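Local atomic coordinates of ketosynthase (Streptomyces sp. MSC090213JE08, PDB entry 6KXD), a protein that forms one half of the ishigamide ketosynthase/chain length factor pair, a highly reducing type II polyketide synthase assembly that probably extends acyl chains by condensation. Residues Y31-A36 against P68-Q73; A109-T114 against R196-L201; G119-S124 against S204-S209; G234-E239 against S332-I337; V287-P292 against R353-C358. One frame throughout, in Å; residues are numbered along the deposited sequence.

The five contacts run from the rim of a thiolase-fold chain to its centre and on to its far side. Interactions 2 and 3 share strand 199-206, at its start and its end, with centres 23 Å apart. Interaction 4 lies at the middle: the strand of 234-239 pairs with 199-206 (Y200 O to V238 N, 2.7 Å), and helix 332-337 meets interaction 3 where S204 OG and S334 OG are 2.6 Å apart, a probable hydrogen bond. The same helix reaches interaction 5 through Q336 NE2, which is 2.8 Å from V291 O. Interaction 1 is peripheral, its nearest atoms about 7 Å from those of interactions 3 and 4.

Interaction 1 (Y31-A36 against P68-Q73); sequences YGIGRA and PGFDIQ
I33 and P68 to F70 join the short strand 32-33 to the loop of 68-71 on the flank of the thiolase fold, each leading into a helix: G34 takes the N-cap position of helix 35-44 and D71 that of helix 72-76, where its OD2 caps the backbone N of E74. I33 and P68 share the contact about equally, and I33 makes the apolar side-chain contact with F70. From its CB the chain leaves through CG1, which is anti to the carbonyl carbon (chi1 -56°) and passes 4.1 Å from F70 CD1. The extended second torsion (176°) then carries CD1 on to the phenyl group, 3.7 Å from F70 CD1. That methyl sits at the edge of the F70 ring, near its plane, with the two side chains crossing at about a right angle. It also borders the backbone, 3.8 Å from G69 O. Helix 86-99 touches both I33 and F70 through V93, and Q75 packs on the same pair. The positive phi of G32 (137°) would drive a CB into the carbonyl O of Y31. Against this glycine lies the proline ring, with P68 CD 3.7 Å from G32 N and P68 CG as close to G32 CA.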
# COMPACT_ATOMS: atom_id res chain seq x y z
N TYR B 31 12.85 -2.29 -22.94
CA TYR B 31 12.64 -2.36 -24.37
C TYR B 31 12.38 -0.99 -24.98
O TYR B 31 12.55 -0.87 -26.17
CB TYR B 31 11.46 -3.26 -24.70
CG TYR B 31 11.79 -4.71 -24.47
CD1 TYR B 31 12.99 -5.22 -24.94
CD2 TYR B 31 10.92 -5.57 -23.83
CE1 TYR B 31 13.33 -6.54 -24.75
CE2 TYR B 31 11.24 -6.91 -23.65
CZ TYR B 31 12.46 -7.39 -24.11
OH TYR B 31 12.86 -8.69 -23.95
N GLY B 32 11.98 -0.01 -24.17
CA GLY B 32 11.73 1.31 -24.67
C GLY B 32 10.47 1.88 -24.10
O GLY B 32 9.90 1.37 -23.14
N ILE B 33 10.02 2.98 -24.69
CA ILE B 33 8.82 3.58 -24.23
C ILE B 33 7.65 3.09 -25.06
O ILE B 33 7.58 3.35 -26.24
CB ILE B 33 8.94 5.11 -24.30
CG1 ILE B 33 10.15 5.58 -23.50
CG2 ILE B 33 7.64 5.72 -23.83
CD1 ILE B 33 10.42 7.04 -23.59
N GLY B 34 6.67 2.49 -24.41
CA GLY B 34 5.45 2.21 -25.03
C GLY B 34 5.25 0.74 -25.18
O GLY B 34 6.23 -0.02 -25.17
N ARG B 35 3.97 0.37 -25.27
CA ARG B 35 3.47 -0.95 -25.49
C ARG B 35 4.16 -1.55 -26.72
O ARG B 35 4.54 -2.71 -26.69
CB ARG B 35 1.95 -0.89 -25.66
CG ARG B 35 1.31 -2.08 -26.36
CD ARG B 35 -0.21 -2.01 -26.36
NE ARG B 35 -0.71 -0.65 -26.47
CZ ARG B 35 -0.76 0.07 -27.59
NH1 ARG B 35 -0.58 -0.49 -28.78
NH2 ARG B 35 -0.97 1.38 -27.50
N ALA B 36 4.27 -0.77 -27.80
CA ALA B 36 4.80 -1.30 -29.08
C ALA B 36 6.24 -1.77 -28.89
O ALA B 36 6.60 -2.87 -29.32
CB ALA B 36 4.71 -0.25 -30.16
N PRO B 68 15.65 2.81 -22.35
CA PRO B 68 16.49 3.58 -23.26
C PRO B 68 15.74 4.85 -23.71
O PRO B 68 14.52 4.80 -23.96
CB PRO B 68 16.68 2.63 -24.43
CG PRO B 68 15.36 1.89 -24.48
CD PRO B 68 15.04 1.64 -23.00
N GLY B 69 16.46 5.96 -23.77
CA GLY B 69 15.93 7.20 -24.33
C GLY B 69 14.89 7.83 -23.42
O GLY B 69 13.96 8.48 -23.89
N PHE B 70 15.01 7.60 -22.11
CA PHE B 70 13.98 8.07 -21.20
C PHE B 70 14.45 9.32 -20.47
O PHE B 70 15.32 9.23 -19.66
CB PHE B 70 13.59 7.03 -20.14
CG PHE B 70 12.37 7.45 -19.37
CD1 PHE B 70 11.11 7.32 -19.92
CD2 PHE B 70 12.46 7.99 -18.10
CE1 PHE B 70 9.97 7.69 -19.23
CE2 PHE B 70 11.33 8.39 -17.41
CZ PHE B 70 10.08 8.24 -17.97
N ASP B 71 13.86 10.47 -20.81
CA ASP B 71 14.18 11.70 -20.13
C ASP B 71 12.87 12.30 -19.65
O ASP B 71 11.94 12.47 -20.44
CB ASP B 71 14.94 12.68 -21.03
CG ASP B 71 15.15 14.04 -20.39
OD1 ASP B 71 16.12 14.19 -19.65
OD2 ASP B 71 14.25 14.90 -20.52
N ILE B 72 12.81 12.62 -18.36
CA ILE B 72 11.57 12.93 -17.74
C ILE B 72 10.97 14.16 -18.41
O ILE B 72 9.80 14.14 -18.77
CB ILE B 72 11.77 13.10 -16.23
CG1 ILE B 72 12.12 11.74 -15.61
CG2 ILE B 72 10.57 13.78 -15.59
CD1 ILE B 72 12.51 11.84 -14.14
N GLN B 73 11.80 15.18 -18.60
CA GLN B 73 11.25 16.48 -19.06
C GLN B 73 10.89 16.39 -20.55
O GLN B 73 9.92 17.00 -20.98
CB GLN B 73 12.22 17.60 -18.68
CG GLN B 73 12.19 17.90 -17.18
CD GLN B 73 12.65 19.29 -16.85
OE1 GLN B 73 13.74 19.69 -17.26
NE2 GLN B 73 11.84 20.04 -16.09

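Interaction 2 (A109-T114 against R196-L201); sequences ATDELT and RATKYL
L113 O receives the amides of T198 and K199 at the tight end of this contact. T198 N donates to it at 2.8 Å in the carbonyl plane, with an angle of 146° at the hydrogen, and K199 N adds a weak, longer bond. Just beyond, T114 CG2 presses on L201 CD1 at 3.5 Å, its methyl anti to the backbone N (chi1 -57°). T114 pairs with K199 as the first parallel bridge between strands 114-119 and 199-206, central strands of the thiolase fold. A type I turn, D111 to T114, leads into it, and D111 OD1 closes an Asx turn on L113 N. T114 OG1 accepts from D111 N at 3.0 Å. Exchanging T114 for alanine would probably leave D111 N without its acceptor and open a gap beside L201. An enclosed polar part adjoins: one water links D111 OD1 (2.6 Å), T114 OG1, T198 OG1 and K199 NZ. The buried lysine bends at its last two torsions to bring NZ weakly to A109 O, 2.9 Å away. The fit is looser toward solvent, at exposed A109 and where L113 CD1 merely grazes T198 CG2 at 3.9 Å. R196 turns to the neighbouring subunit, bridging to its D287 and D182.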
# COMPACT_ATOMS: atom_id res chain seq x y z
N ALA B 109 -12.25 6.10 -21.91
CA ALA B 109 -13.16 6.98 -21.21
C ALA B 109 -12.99 6.66 -19.73
O ALA B 109 -13.22 5.54 -19.31
CB ALA B 109 -14.58 6.75 -21.65
N THR B 110 -12.54 7.65 -18.97
CA THR B 110 -12.43 7.46 -17.53
C THR B 110 -13.44 8.37 -16.85
O THR B 110 -13.92 9.34 -17.41
CB THR B 110 -11.00 7.74 -17.06
OG1 THR B 110 -10.72 9.08 -17.44
CG2 THR B 110 -9.95 6.83 -17.65
N ASP B 111 -13.80 8.00 -15.63
CA ASP B 111 -14.65 8.84 -14.81
C ASP B 111 -14.28 8.64 -13.34
O ASP B 111 -13.30 7.98 -13.02
CB ASP B 111 -16.12 8.53 -15.11
CG ASP B 111 -16.53 7.08 -14.92
OD1 ASP B 111 -15.89 6.34 -14.12
OD2 ASP B 111 -17.51 6.67 -15.57
N GLU B 112 -15.13 9.15 -12.45
CA GLU B 112 -14.91 9.07 -11.06
C GLU B 112 -15.02 7.63 -10.55
O GLU B 112 -14.75 7.41 -9.39
CB GLU B 112 -15.88 10.05 -10.37
CG GLU B 112 -17.34 9.60 -10.35
CD GLU B 112 -18.09 9.75 -11.67
OE1 GLU B 112 -17.51 10.36 -12.64
OE2 GLU B 112 -19.24 9.22 -11.75
N LEU B 113 -15.46 6.65 -11.38
CA LEU B 113 -15.52 5.24 -10.99
C LEU B 113 -14.38 4.45 -11.66
O LEU B 113 -14.40 3.20 -11.70
CB LEU B 113 -16.88 4.67 -11.37
CG LEU B 113 -18.04 5.13 -10.48
CD1 LEU B 113 -19.31 4.35 -10.84
CD2 LEU B 113 -17.69 4.99 -9.00
N THR B 114 -13.40 5.18 -12.17
CA THR B 114 -12.17 4.60 -12.63
C THR B 114 -11.17 4.59 -11.47
O THR B 114 -10.79 5.62 -10.99
CB THR B 114 -11.50 5.33 -13.79
OG1 THR B 114 -12.43 5.41 -14.88
CG2 THR B 114 -10.26 4.61 -14.27
N ARG B 196 -16.86 -0.70 -6.42
CA ARG B 196 -16.15 0.50 -5.99
C ARG B 196 -15.53 1.22 -7.18
O ARG B 196 -15.14 2.38 -7.11
CB ARG B 196 -15.09 0.13 -4.94
CG ARG B 196 -15.36 0.75 -3.58
CD ARG B 196 -14.47 0.20 -2.51
NE ARG B 196 -15.23 -0.67 -1.65
CZ ARG B 196 -16.19 -0.26 -0.83
NH1 ARG B 196 -16.52 1.02 -0.78
NH2 ARG B 196 -16.78 -1.14 -0.04
N ALA B 197 -15.46 0.52 -8.31
CA ALA B 197 -14.93 1.01 -9.56
C ALA B 197 -15.55 0.17 -10.67
O ALA B 197 -15.81 -0.99 -10.45
CB ALA B 197 -13.41 0.89 -9.57
N THR B 198 -15.77 0.77 -11.84
CA THR B 198 -16.21 0.07 -13.06
C THR B 198 -15.00 -0.24 -13.95
O THR B 198 -15.04 -1.12 -14.78
CB THR B 198 -17.23 0.93 -13.80
OG1 THR B 198 -16.60 2.16 -14.18
CG2 THR B 198 -18.43 1.22 -12.91
N LYS B 199 -13.96 0.58 -13.84
CA LYS B 199 -12.75 0.38 -14.60
C LYS B 199 -11.57 0.65 -13.66
O LYS B 199 -11.68 1.39 -12.69
CB LYS B 199 -12.59 1.35 -15.76
CG LYS B 199 -13.60 1.28 -16.88
CD LYS B 199 -13.13 2.09 -18.07
CE LYS B 199 -14.27 2.77 -18.80
NZ LYS B 199 -14.95 3.74 -17.90
N TYR B 200 -10.43 0.05 -13.98
CA TYR B 200 -9.25 0.18 -13.16
C TYR B 200 -8.03 0.27 -14.04
O TYR B 200 -7.90 -0.47 -15.01
CB TYR B 200 -9.03 -1.01 -12.23
CG TYR B 200 -9.13 -0.66 -10.78
CD1 TYR B 200 -8.08 -0.02 -10.10
CD2 TYR B 200 -10.28 -0.93 -10.09
CE1 TYR B 200 -8.21 0.31 -8.76
CE2 TYR B 200 -10.42 -0.62 -8.75
CZ TYR B 200 -9.37 -0.01 -8.08
OH TYR B 200 -9.60 0.30 -6.78
N LEU B 201 -7.15 1.20 -13.68
CA LEU B 201 -5.78 1.25 -14.13
C LEU B 201 -4.98 0.49 -13.10
O LEU B 201 -5.03 0.85 -11.95
CB LEU B 201 -5.25 2.68 -14.14
CG LEU B 201 -5.52 3.57 -15.33
CD1 LEU B 201 -6.86 4.22 -15.17
CD2 LEU B 201 -4.43 4.65 -15.40
O HOH W 1 -14.91 4.07 -14.89

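Interaction 3 (G119-S124 against S204-S209)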
# COMPACT_ATOMS: atom_id res chain seq x y z
N GLY B 119 1.34 -1.17 -7.88
CA GLY B 119 2.26 -1.91 -7.01
C GLY B 119 3.69 -1.35 -7.09
O GLY B 119 4.22 -0.93 -8.14
N ILE B 120 4.36 -1.37 -5.93
CA ILE B 120 5.71 -0.85 -5.79
C ILE B 120 6.47 -1.82 -4.88
O ILE B 120 5.86 -2.73 -4.35
CB ILE B 120 5.72 0.56 -5.16
CG1 ILE B 120 5.07 0.56 -3.78
CG2 ILE B 120 5.07 1.55 -6.11
CD1 ILE B 120 5.22 1.86 -2.97
N THR B 121 7.77 -1.58 -4.76
CA THR B 121 8.63 -2.25 -3.77
C THR B 121 8.73 -1.33 -2.56
O THR B 121 8.23 -1.61 -1.45
CB THR B 121 9.99 -2.59 -4.37
OG1 THR B 121 9.87 -3.42 -5.52
CG2 THR B 121 10.89 -3.29 -3.38
N MET B 122 9.31 -0.16 -2.78
CA MET B 122 9.46 0.77 -1.71
C MET B 122 9.56 2.17 -2.27
O MET B 122 10.22 3.03 -1.71
CB MET B 122 10.73 0.42 -0.92
CG MET B 122 10.80 1.04 0.44
SD MET B 122 9.30 0.93 1.36
CE MET B 122 9.71 1.88 2.82
N GLY B 123 8.80 2.43 -3.33
CA GLY B 123 8.76 3.78 -3.89
C GLY B 123 10.09 4.22 -4.50
O GLY B 123 10.89 3.43 -5.03
N SER B 124 10.32 5.54 -4.49
CA SER B 124 11.54 6.07 -5.03
C SER B 124 12.58 6.02 -3.91
O SER B 124 12.58 6.86 -3.01
CB SER B 124 11.43 7.48 -5.52
OG SER B 124 12.71 7.92 -5.95
N SER B 204 2.22 -1.86 -12.04
CA SER B 204 3.24 -1.77 -11.04
C SER B 204 4.46 -1.14 -11.67
O SER B 204 4.56 -1.11 -12.92
CB SER B 204 3.44 -3.15 -10.45
OG SER B 204 3.95 -4.07 -11.41
N ALA B 205 5.41 -0.66 -10.84
CA ALA B 205 6.48 0.15 -11.38
C ALA B 205 7.70 0.07 -10.48
O ALA B 205 7.54 0.04 -9.27
CB ALA B 205 6.05 1.58 -11.51
N GLU B 206 8.88 0.17 -11.11
CA GLU B 206 10.11 0.21 -10.36
C GLU B 206 11.08 1.11 -11.10
O GLU B 206 11.26 0.96 -12.28
CB GLU B 206 10.69 -1.19 -10.30
CG GLU B 206 11.88 -1.36 -9.37
CD GLU B 206 11.56 -1.51 -7.89
OE1 GLU B 206 10.60 -2.24 -7.54
OE2 GLU B 206 12.23 -0.84 -7.07
N GLU B 207 11.66 2.08 -10.41
CA GLU B 207 12.65 2.90 -11.03
C GLU B 207 14.03 2.27 -10.81
O GLU B 207 14.27 1.59 -9.83
CB GLU B 207 12.64 4.32 -10.47
CG GLU B 207 13.20 4.38 -9.06
CD GLU B 207 13.22 5.73 -8.38
OE1 GLU B 207 12.63 6.70 -8.95
OE2 GLU B 207 13.73 5.79 -7.26
N PHE B 208 14.92 2.50 -11.76
CA PHE B 208 16.32 2.25 -11.54
C PHE B 208 16.92 3.46 -10.79
O PHE B 208 16.63 4.60 -11.10
CB PHE B 208 17.08 1.96 -12.84
CG PHE B 208 18.49 1.56 -12.51
CD1 PHE B 208 18.80 0.25 -12.19
CD2 PHE B 208 19.47 2.53 -12.34
CE1 PHE B 208 20.08 -0.09 -11.80
CE2 PHE B 208 20.75 2.18 -11.93
CZ PHE B 208 21.05 0.87 -11.68
N SER B 209 17.67 3.19 -9.73
CA SER B 209 18.35 4.23 -8.97
C SER B 209 19.60 3.62 -8.37
O SER B 209 19.61 2.42 -8.09
CB SER B 209 17.54 4.86 -7.87
OG SER B 209 17.28 3.95 -6.80
O HOH W 2 8.72 0.33 -6.80
O HOH W 3 11.24 0.68 -4.66
O HOH W 4 10.99 2.15 -7.45
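Strand 114-119 of the thiolase-fold core ends at the parallel bridge of G119 with S204, while strand 199-206 continues to E206 before it too becomes loop. A205 N donates to G119 O at 3.0 Å, nearly along the C=O axis. A CB on G119 would lie only 3.3 Å from S204 CB. Beyond the bridge the chains part, and two buried glutamates span the opening. E206, its chain bent at chi2 (80°), brings OE1 to T121 OG1, which donates a very short bond of 2.5 Å; the same oxygen also accepts from A330 N, a double grip that probably limits rotation of the carboxylate. E207 instead runs straight beyond CG to S124. There the hydroxyl, anti to the backbone N, donates to OE2 on its syn side at 2.7 Å and close to the carboxylate plane. S124 is also the N-cap of helix 125-137, its OG accepting from N127 N, so one hydroxyl joins a helix start to the acid; E207 OE1 takes L87 N at the head of helix 86-99. Three waters fill the space between the loops. They accept from T121 N (3.0 Å), M122 N (2.8 Å) and E207 N, and their protons are probably shared among A205 O, G123 O and the oxygens of E206. T121 and M122 also pack on N144 of the neighbouring subunit.

Interaction 4 (G234-E239 against S332-I337); sequences GLFLVE and SASFQI
Strand 234-239 and helix 332-337 cross with axes 7.4 Å apart at closest and 59° between their directions, nearest where G234 faces S334. This is a helix of the thiolase fold laid on the face of a sheet strand. The lack of a side chain on G234 lets the helix come this close: a CB there would fall 3.0 Å from S334 CB and 3.5 Å from F335 CD1. As it is, S334 CB rests 3.5 Å from G234 O, and F335 CE1 reaches G234 N at 3.7 Å. F236 supplies the main side-chain contact. Its CG is anti to the carbonyl carbon (chi1 -51°), and the ring points to the helix with its edge leading. CZ comes 3.1 Å from S334 O, which lies near the ring plane, and S334 CA is also in plane at that edge, while CE2 is 3.7 Å from S334 CB. I337 meets the same ring obliquely, its CG2 3.5 Å from CE1. S334 OG turns to S204 of strand 199-206, itself paired with G234. F236 also touches W25 of strand 20-29, I337 packs on L182 and L185 of helix 180-193, and L235 lies on the other face of the strand against helix 86-99.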
# COMPACT_ATOMS: atom_id res chain seq x y z
N GLY B 234 4.47 -1.25 -16.02
CA GLY B 234 3.44 -1.84 -16.81
C GLY B 234 2.10 -1.54 -16.21
O GLY B 234 1.98 -1.58 -14.96
N LEU B 235 1.12 -1.19 -17.06
CA LEU B 235 -0.22 -0.86 -16.65
C LEU B 235 -1.25 -1.52 -17.57
O LEU B 235 -0.97 -1.69 -18.77
CB LEU B 235 -0.48 0.64 -16.75
CG LEU B 235 0.33 1.56 -15.86
CD1 LEU B 235 -0.04 3.00 -16.18
CD2 LEU B 235 0.07 1.27 -14.38
N PHE B 236 -2.37 -1.87 -16.95
CA PHE B 236 -3.50 -2.51 -17.57
C PHE B 236 -4.76 -1.71 -17.32
O PHE B 236 -4.97 -1.17 -16.22
CB PHE B 236 -3.69 -3.92 -17.03
CG PHE B 236 -2.40 -4.64 -17.10
CD1 PHE B 236 -1.93 -5.10 -18.34
CD2 PHE B 236 -1.61 -4.76 -15.98
CE1 PHE B 236 -0.70 -5.72 -18.42
CE2 PHE B 236 -0.35 -5.32 -16.08
CZ PHE B 236 0.10 -5.80 -17.30
N LEU B 237 -5.60 -1.65 -18.36
CA LEU B 237 -6.92 -1.16 -18.17
C LEU B 237 -7.80 -2.38 -17.94
O LEU B 237 -7.84 -3.29 -18.80
CB LEU B 237 -7.30 -0.33 -19.40
CG LEU B 237 -8.52 0.58 -19.20
CD1 LEU B 237 -9.74 -0.22 -18.89
CD2 LEU B 237 -8.27 1.57 -18.08
N VAL B 238 -8.42 -2.49 -16.77
CA VAL B 238 -9.29 -3.59 -16.41
C VAL B 238 -10.75 -3.12 -16.32
O VAL B 238 -11.05 -2.08 -15.73
CB VAL B 238 -8.84 -4.22 -15.07
CG1 VAL B 238 -9.73 -5.36 -14.63
CG2 VAL B 238 -7.38 -4.67 -15.17
N GLU B 239 -11.64 -3.92 -16.88
CA GLU B 239 -13.09 -3.64 -16.90
C GLU B 239 -13.83 -4.93 -16.54
O GLU B 239 -13.22 -6.00 -16.47
CB GLU B 239 -13.52 -3.16 -18.29
CG GLU B 239 -12.56 -2.20 -18.91
CD GLU B 239 -13.13 -1.48 -20.11
OE1 GLU B 239 -12.41 -1.32 -21.09
OE2 GLU B 239 -14.34 -1.09 -20.02
N SER B 332 7.90 -6.39 -12.21
CA SER B 332 7.95 -7.76 -12.69
C SER B 332 6.59 -8.29 -13.16
O SER B 332 6.51 -8.69 -14.29
CB SER B 332 8.60 -8.67 -11.69
OG SER B 332 8.73 -9.92 -12.31
N ALA B 333 5.57 -8.41 -12.28
CA ALA B 333 4.39 -9.19 -12.65
C ALA B 333 3.63 -8.47 -13.75
O ALA B 333 2.99 -9.10 -14.54
CB ALA B 333 3.48 -9.49 -11.47
N SER B 334 3.70 -7.13 -13.78
CA SER B 334 3.04 -6.39 -14.82
C SER B 334 3.73 -6.65 -16.17
O SER B 334 3.06 -6.82 -17.19
CB SER B 334 2.98 -4.92 -14.46
OG SER B 334 2.22 -4.75 -13.30
N PHE B 335 5.05 -6.68 -16.18
CA PHE B 335 5.80 -7.01 -17.38
C PHE B 335 5.48 -8.44 -17.78
O PHE B 335 5.29 -8.70 -18.96
CB PHE B 335 7.28 -6.82 -17.20
CG PHE B 335 7.75 -5.39 -17.17
CD1 PHE B 335 6.90 -4.37 -17.54
CD2 PHE B 335 9.03 -5.10 -16.81
CE1 PHE B 335 7.34 -3.05 -17.53
CE2 PHE B 335 9.47 -3.79 -16.78
CZ PHE B 335 8.63 -2.78 -17.19
N GLN B 336 5.23 -9.31 -16.79
CA GLN B 336 4.92 -10.71 -17.12
C GLN B 336 3.57 -10.84 -17.84
O GLN B 336 3.47 -11.53 -18.86
CB GLN B 336 4.97 -11.57 -15.86
CG GLN B 336 6.39 -11.71 -15.38
CD GLN B 336 6.40 -12.21 -13.97
OE1 GLN B 336 6.83 -11.55 -13.05
NE2 GLN B 336 5.89 -13.41 -13.80
N ILE B 337 2.56 -10.16 -17.30
CA ILE B 337 1.26 -10.12 -17.86
C ILE B 337 1.36 -9.45 -19.24
O ILE B 337 0.85 -9.96 -20.19
CB ILE B 337 0.26 -9.43 -16.93
CG1 ILE B 337 0.02 -10.25 -15.66
CG2 ILE B 337 -1.01 -9.18 -17.69
CD1 ILE B 337 -0.78 -9.54 -14.62

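Interaction 5 (V287-P292 against R353-C358); sequences VWAAVP and RIALVC
The W288 indole takes R353 CG over one face, 3.7 Å from the centroid of the five-membered ring and 15° off its normal, a CH-pi contact. In return W288 CD1 lies over one face of the R353 guanidinium, 3.5 Å from NH1, although the two planes are 51° apart and so do not stack. The bend of the arginine at chi2 (-61°) folds its chain across the indole. R318 adds a cation-pi contact to the same tryptophan, and R353 NH2 is weakly bonded to D349 O. The chain turns a corner at W288 before continuing as strand 289-291, parallel to 354-358 in the C-terminal sheet of the thiolase fold. At the turn I354 O accepts from two successive amides, W288 N at 2.7 Å and A289 N at 3.2 Å. L356 N then bonds to A289 O at 2.8 Å, V291 N to L356 O, and C358 N to V291 O. With an alanine at W288 the arginine would probably lose the face that holds its chain and be free to swing. On one side of the sheet A289, A355, V291 and V357 lie toward helix 332-344, where V340 packs on the last three. On the other, V287 CG1 rests 4.1 Å from L356 CB.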
# COMPACT_ATOMS: atom_id res chain seq x y z
N VAL B 287 -2.49 -24.91 -19.79
CA VAL B 287 -1.67 -23.71 -19.80
C VAL B 287 -0.86 -23.65 -21.08
O VAL B 287 -0.11 -24.56 -21.40
CB VAL B 287 -0.74 -23.62 -18.57
CG1 VAL B 287 0.15 -22.39 -18.68
CG2 VAL B 287 -1.55 -23.64 -17.29
N TRP B 288 -1.02 -22.54 -21.80
CA TRP B 288 -0.42 -22.34 -23.09
C TRP B 288 0.81 -21.46 -22.96
O TRP B 288 1.78 -21.62 -23.73
CB TRP B 288 -1.48 -21.76 -24.03
CG TRP B 288 -1.02 -21.33 -25.39
CD1 TRP B 288 -0.90 -22.10 -26.51
CD2 TRP B 288 -0.64 -20.00 -25.77
NE1 TRP B 288 -0.46 -21.33 -27.56
CE2 TRP B 288 -0.28 -20.04 -27.13
CE3 TRP B 288 -0.57 -18.78 -25.08
CZ2 TRP B 288 0.13 -18.91 -27.82
CZ3 TRP B 288 -0.14 -17.66 -25.76
CH2 TRP B 288 0.20 -17.73 -27.11
N ALA B 289 0.77 -20.54 -21.99
CA ALA B 289 1.92 -19.69 -21.70
C ALA B 289 2.05 -19.56 -20.19
O ALA B 289 1.06 -19.31 -19.50
CB ALA B 289 1.77 -18.33 -22.35
N ALA B 290 3.26 -19.85 -19.70
CA ALA B 290 3.57 -19.70 -18.30
C ALA B 290 4.81 -18.82 -18.18
O ALA B 290 5.85 -19.11 -18.77
CB ALA B 290 3.82 -21.04 -17.67
N VAL B 291 4.69 -17.75 -17.39
CA VAL B 291 5.70 -16.72 -17.30
C VAL B 291 6.04 -16.53 -15.84
O VAL B 291 5.33 -15.87 -15.10
CB VAL B 291 5.26 -15.41 -17.96
CG1 VAL B 291 6.40 -14.43 -17.91
CG2 VAL B 291 4.80 -15.62 -19.40
N PRO B 292 7.16 -17.16 -15.40
CA PRO B 292 7.70 -16.98 -14.07
C PRO B 292 8.41 -15.63 -14.00
O PRO B 292 8.74 -15.10 -15.04
CB PRO B 292 8.71 -18.13 -13.90
CG PRO B 292 8.97 -18.65 -15.28
CD PRO B 292 7.90 -18.12 -16.22
N ARG B 353 -6.67 -19.17 -25.11
CA ARG B 353 -5.68 -20.00 -24.44
C ARG B 353 -5.48 -19.50 -23.00
O ARG B 353 -5.64 -18.35 -22.71
CB ARG B 353 -4.35 -19.99 -25.18
CG ARG B 353 -4.39 -20.67 -26.54
CD ARG B 353 -4.77 -22.14 -26.48
NE ARG B 353 -4.78 -22.63 -27.86
CZ ARG B 353 -3.86 -23.43 -28.40
NH1 ARG B 353 -3.31 -24.38 -27.68
NH2 ARG B 353 -3.51 -23.25 -29.67
N ILE B 354 -5.05 -20.40 -22.11
CA ILE B 354 -4.76 -20.07 -20.74
C ILE B 354 -3.30 -19.64 -20.60
O ILE B 354 -2.35 -20.24 -21.14
CB ILE B 354 -5.09 -21.25 -19.81
CG1 ILE B 354 -6.58 -21.57 -19.79
CG2 ILE B 354 -4.58 -20.98 -18.39
CD1 ILE B 354 -7.40 -20.49 -19.13
N ALA B 355 -3.10 -18.57 -19.81
CA ALA B 355 -1.80 -18.17 -19.42
C ALA B 355 -1.73 -18.08 -17.89
O ALA B 355 -2.66 -17.76 -17.21
CB ALA B 355 -1.44 -16.85 -20.06
N LEU B 356 -0.56 -18.37 -17.39
CA LEU B 356 -0.26 -18.36 -15.97
C LEU B 356 0.96 -17.47 -15.78
O LEU B 356 1.98 -17.65 -16.47
CB LEU B 356 0.07 -19.78 -15.50
CG LEU B 356 0.23 -19.97 -14.01
CD1 LEU B 356 -0.17 -21.38 -13.62
CD2 LEU B 356 1.68 -19.77 -13.60
N VAL B 357 0.87 -16.54 -14.83
CA VAL B 357 2.02 -15.71 -14.46
C VAL B 357 2.27 -15.93 -12.97
O VAL B 357 1.36 -16.09 -12.22
CB VAL B 357 1.81 -14.22 -14.80
CG1 VAL B 357 1.50 -14.05 -16.26
CG2 VAL B 357 0.77 -13.55 -13.94
N CYS B 358 3.53 -16.04 -12.59
CA CYS B 358 3.86 -16.39 -11.26
C CYS B 358 4.98 -15.44 -10.83
O CYS B 358 5.88 -15.12 -11.64
CB CYS B 358 4.37 -17.84 -11.21
SG CYS B 358 4.82 -18.26 -9.51